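Local coordinates for putative nucleoprotein (Infectious salmon anemia virus, PDB 4EWC) that encapsidates the negative-strand viral RNA, shielding it from nucleases and forming the ribonucleoprotein that is the template for transcription and replication, at residues A[102-107]-A[278-283]; A[108-113]-A[300-305]. All coordinates share one frame; numbering follows the deposited sequence.

Interaction 1: residues A[102-107]-A[278-283]; sequences VEFDNF and GVKMMR
F104 presents one face of its ring to the aliphatic chain of K280, which runs across it from CB to CE at about a right angle to the side chain of the phenylalanine. K280 CD sits over the middle of the F104 ring in a CH-pi contact, 3.9 Å from the centroid and 12° off the ring normal. Nearer the rim, K280 CG lies 3.5 Å from F104 CZ, and K280 CE covers the side of CE2. The lysine reaches this far because CG is anti to its backbone N (chi1 178°) and the chain stays extended until a bend at chi4 turns NZ aside. At the edge of the same ring, near its plane, the backbone N of M281 stands 4.0 Å from F104 CE1.

One turn further along helix 96-114, F107 meets its partner at the ring edge instead. The methyl CE of M281, a selenomethionine, comes in near the ring plane, with M281 CE 3.3 Å from F107 CE2, and G278 CA approaches the same carbon obliquely at 4.2 Å. Both phenylalanines are i and i+3 on one helical face, packed against the first turn of the short helix 279-284. This is helix-to-helix packing inside the mainly helical nucleoprotein, joining helix 96-114 to the start of the helical-bundle family region; the segment axes cross at -61° and come no closer than 11.0 Å, a gap bridged by side chains.

G278 occupies the N-cap position of helix 279-284, and G278 O accepts a hydrogen bond from M282 N at 3.2 Å. Further out, Y69 touches K280, and N299 packs on F107. D105 forms a salt bridge with R75 and a hydrogen bond with Y69 OH. V279, directed away from helix 96-114, packs on W514 of the second subunit.

Interaction 2: residues A[108-113]-A[300-305]; sequences SKEAAA and IPSKYL
The start of the short helix 302-305, with P301 at its N-cap position, meets the C-terminal part of helix 96-114 through the side chain of E110. The carboxylate reaches the first turn of the short helix, where E110 OE2 accepts a weak hydrogen bond from the backbone S302 N at 3.4 Å and an N-H...O angle of 151°. A negative group placed here would probably interact favourably with the helix dipole. The same E110 OE2 lies 3.6 Å from P301 CA, and E110 CG passes 4.1 Å from the carbonyl I300 O. CG leaves the backbone anti to N (chi1 -160°), and a bend at chi2 (49°) then folds the acid end over the I300-S302 backbone. One turn on, A113 CB and S302 CB approach to 4.2 Å, a van der Waals contact beside the weak hydrogen bond.

N114 continues the interface past A113: its ND2 is hydrogen-bonded to I300 O, and it also touches S302 and L305. On the other flank Y304 packs against N258, M261 and A262 of helix 253-269 and bonds through OH to D188, while I300 touches K266, leaving the short helix lodged between helices 96-114 and 253-269.

In the fold
From the N terminus, the chain passes through the strands 14-18, 25-31 and 36-41 and helix 72-80 before entering helix 96-114, which supplies the first segment of both contacts. Some 170 residues later, after helix 253-269, residues 278-283, at the start of helix 279-284, return to residues 102-107 and close interaction 1. The chain then goes on to residues 300-305, which lead into helix 302-305 and close interaction 2 against residues 108-113. Their segments alternate, so the two closures cross and neither nests in the other. The centres lie about 13 Å apart, and M281 SE of interaction 1 packs on A111 CB of interaction 2. Together they tie successive turns of helix 96-114 to the beginning of the helical-bundle region.

Interaction 1: residues A[102-107]-A[278-283]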
# COMPACT_ATOMS: atom_id res chain seq x y z
N VAL A 102 13.83 -7.64 29.03
CA VAL A 102 14.82 -6.74 29.64
C VAL A 102 15.02 -5.46 28.80
O VAL A 102 15.23 -4.38 29.36
CB VAL A 102 16.18 -7.45 29.87
CG1 VAL A 102 16.80 -7.90 28.55
CG2 VAL A 102 17.13 -6.55 30.65
N GLU A 103 14.93 -5.60 27.48
CA GLU A 103 14.92 -4.46 26.58
C GLU A 103 13.79 -3.52 26.95
O GLU A 103 13.97 -2.29 27.07
CB GLU A 103 14.76 -4.93 25.12
N PHE A 104 12.61 -4.10 27.14
CA PHE A 104 11.45 -3.34 27.58
C PHE A 104 11.73 -2.62 28.89
O PHE A 104 11.35 -1.45 29.06
CB PHE A 104 10.22 -4.24 27.71
CG PHE A 104 9.08 -3.60 28.45
CD1 PHE A 104 8.27 -2.64 27.83
CD2 PHE A 104 8.83 -3.92 29.78
CE1 PHE A 104 7.23 -2.03 28.51
CE2 PHE A 104 7.80 -3.32 30.48
CZ PHE A 104 6.99 -2.37 29.85
N ASP A 105 12.38 -3.30 29.83
CA ASP A 105 12.71 -2.71 31.13
C ASP A 105 13.57 -1.45 30.97
O ASP A 105 13.39 -0.47 31.70
CB ASP A 105 13.43 -3.71 32.03
CG ASP A 105 12.48 -4.52 32.89
OD1 ASP A 105 11.38 -4.01 33.25
OD2 ASP A 105 12.82 -5.68 33.24
N ASN A 106 14.49 -1.48 30.02
CA ASN A 106 15.35 -0.34 29.73
C ASN A 106 14.57 0.81 29.07
O ASN A 106 14.67 1.97 29.50
CB ASN A 106 16.52 -0.76 28.83
CG ASN A 106 17.50 -1.68 29.54
OD1 ASN A 106 17.58 -1.69 30.77
ND2 ASN A 106 18.24 -2.47 28.77
N PHE A 107 13.81 0.47 28.04
CA PHE A 107 12.89 1.40 27.37
C PHE A 107 11.99 2.09 28.37
O PHE A 107 11.87 3.32 28.36
CB PHE A 107 12.06 0.63 26.33
CG PHE A 107 11.28 1.50 25.38
CD1 PHE A 107 11.89 2.06 24.27
CD2 PHE A 107 9.94 1.71 25.55
CE1 PHE A 107 11.18 2.84 23.38
CE2 PHE A 107 9.23 2.48 24.67
CZ PHE A 107 9.85 3.05 23.58
N GLY A 278 6.15 0.16 21.95
CA GLY A 278 5.74 0.72 23.22
C GLY A 278 4.31 0.36 23.61
O GLY A 278 3.75 0.97 24.51
N VAL A 279 3.73 -0.64 22.94
CA VAL A 279 2.36 -1.11 23.24
C VAL A 279 2.19 -1.47 24.71
O VAL A 279 1.24 -1.05 25.36
CB VAL A 279 1.98 -2.40 22.48
CG1 VAL A 279 0.51 -2.71 22.72
CG2 VAL A 279 2.24 -2.27 21.01
N LYS A 280 3.11 -2.28 25.21
CA LYS A 280 3.09 -2.70 26.59
C LYS A 280 3.06 -1.53 27.56
O LYS A 280 2.37 -1.58 28.56
CB LYS A 280 4.30 -3.59 26.90
CG LYS A 280 4.37 -4.06 28.34
CD LYS A 280 5.06 -5.42 28.47
CE LYS A 280 5.12 -5.87 29.92
NZ LYS A 280 3.77 -5.98 30.56
N MSE A 281 3.80 -0.48 27.26
CA MSE A 281 3.88 0.66 28.16
C MSE A 281 2.55 1.39 28.21
O MSE A 281 2.09 1.79 29.28
CB MSE A 281 4.97 1.63 27.72
CG MSE A 281 4.93 2.95 28.46
SE MSE A 281 6.11 4.22 27.62
CE MSE A 281 6.32 3.29 25.92
N MSE A 282 1.95 1.59 27.05
CA MSE A 282 0.66 2.26 26.98
C MSE A 282 -0.38 1.45 27.74
O MSE A 282 -1.14 2.01 28.54
CB MSE A 282 0.23 2.46 25.52
CG MSE A 282 1.24 3.22 24.68
SE MSE A 282 1.41 5.01 25.44
CE MSE A 282 3.25 4.95 25.87
N ARG A 283 -0.40 0.13 27.51
CA ARG A 283 -1.35 -0.75 28.20
C ARG A 283 -1.17 -0.71 29.72
O ARG A 283 -2.15 -0.71 30.46
CB ARG A 283 -1.30 -2.18 27.66
CG ARG A 283 -2.03 -2.38 26.33
CD ARG A 283 -1.85 -3.80 25.78
NE ARG A 283 -2.63 -4.02 24.56
CZ ARG A 283 -2.26 -4.84 23.58
NH1 ARG A 283 -1.12 -5.52 23.67
NH2 ARG A 283 -3.03 -4.98 22.50

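Interaction 2: residues A[108-113]-A[300-305]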
# COMPACT_ATOMS: atom_id res chain seq x y z
N SER A 108 11.36 1.30 29.26
CA SER A 108 10.43 1.84 30.25
C SER A 108 11.11 2.73 31.29
O SER A 108 10.52 3.70 31.75
CB SER A 108 9.68 0.73 30.98
OG SER A 108 8.80 0.08 30.10
N LYS A 109 12.34 2.40 31.66
CA LYS A 109 13.10 3.21 32.61
C LYS A 109 13.42 4.55 31.95
O LYS A 109 13.33 5.61 32.57
CB LYS A 109 14.40 2.52 33.02
CG LYS A 109 15.03 3.06 34.31
CD LYS A 109 16.55 3.18 34.22
CE LYS A 109 16.99 4.31 33.27
NZ LYS A 109 18.45 4.60 33.34
N GLU A 110 13.80 4.50 30.68
CA GLU A 110 14.14 5.73 29.99
C GLU A 110 12.89 6.57 29.77
O GLU A 110 12.94 7.77 29.94
CB GLU A 110 14.88 5.46 28.67
CG GLU A 110 15.65 6.67 28.21
CD GLU A 110 16.50 7.28 29.33
OE1 GLU A 110 17.40 6.56 29.82
OE2 GLU A 110 16.26 8.45 29.72
N ALA A 111 11.80 5.92 29.39
CA ALA A 111 10.51 6.59 29.26
C ALA A 111 10.02 7.18 30.59
O ALA A 111 9.41 8.24 30.63
CB ALA A 111 9.48 5.63 28.69
N ALA A 112 10.30 6.47 31.68
CA ALA A 112 9.86 6.89 33.00
C ALA A 112 10.73 7.98 33.57
O ALA A 112 10.46 8.52 34.63
CB ALA A 112 9.80 5.70 33.97
N ALA A 113 11.82 8.28 32.86
CA ALA A 113 12.65 9.43 33.19
C ALA A 113 12.01 10.63 32.53
O ALA A 113 11.97 11.73 33.08
CB ALA A 113 14.05 9.24 32.66
N ILE A 300 14.31 8.43 24.20
CA ILE A 300 15.40 9.38 24.01
C ILE A 300 15.86 9.84 25.38
O ILE A 300 15.04 10.21 26.20
CB ILE A 300 14.98 10.60 23.20
CG1 ILE A 300 14.71 10.21 21.75
CG2 ILE A 300 16.03 11.67 23.26
CD1 ILE A 300 14.01 11.28 20.96
N PRO A 301 17.18 9.77 25.64
CA PRO A 301 17.78 10.14 26.92
C PRO A 301 17.33 11.52 27.40
O PRO A 301 17.49 12.51 26.68
CB PRO A 301 19.28 10.13 26.61
CG PRO A 301 19.43 9.16 25.50
CD PRO A 301 18.18 9.29 24.67
N SER A 302 16.78 11.58 28.61
CA SER A 302 16.10 12.78 29.10
C SER A 302 16.94 14.06 29.10
O SER A 302 16.39 15.15 28.94
CB SER A 302 15.51 12.53 30.49
OG SER A 302 16.52 12.58 31.47
N LYS A 303 18.25 13.93 29.29
CA LYS A 303 19.14 15.09 29.26
C LYS A 303 19.06 15.83 27.92
O LYS A 303 19.30 17.03 27.85
CB LYS A 303 20.59 14.69 29.57
N TYR A 304 18.71 15.09 26.87
CA TYR A 304 18.63 15.66 25.54
C TYR A 304 17.22 16.15 25.22
O TYR A 304 17.06 17.19 24.56
CB TYR A 304 19.07 14.63 24.50
CG TYR A 304 20.45 14.07 24.71
CD1 TYR A 304 21.51 14.89 25.09
CD2 TYR A 304 20.71 12.70 24.52
CE1 TYR A 304 22.80 14.37 25.28
CE2 TYR A 304 21.98 12.17 24.71
CZ TYR A 304 23.03 13.02 25.09
OH TYR A 304 24.29 12.52 25.27
N LEU A 305 16.22 15.40 25.66
CA LEU A 305 14.83 15.68 25.32
C LEU A 305 14.33 16.92 26.04
O LEU A 305 13.45 17.64 25.55
CB LEU A 305 13.95 14.47 25.67
CG LEU A 305 12.59 14.26 25.00
CD1 LEU A 305 12.72 14.10 23.50
CD2 LEU A 305 11.87 13.03 25.58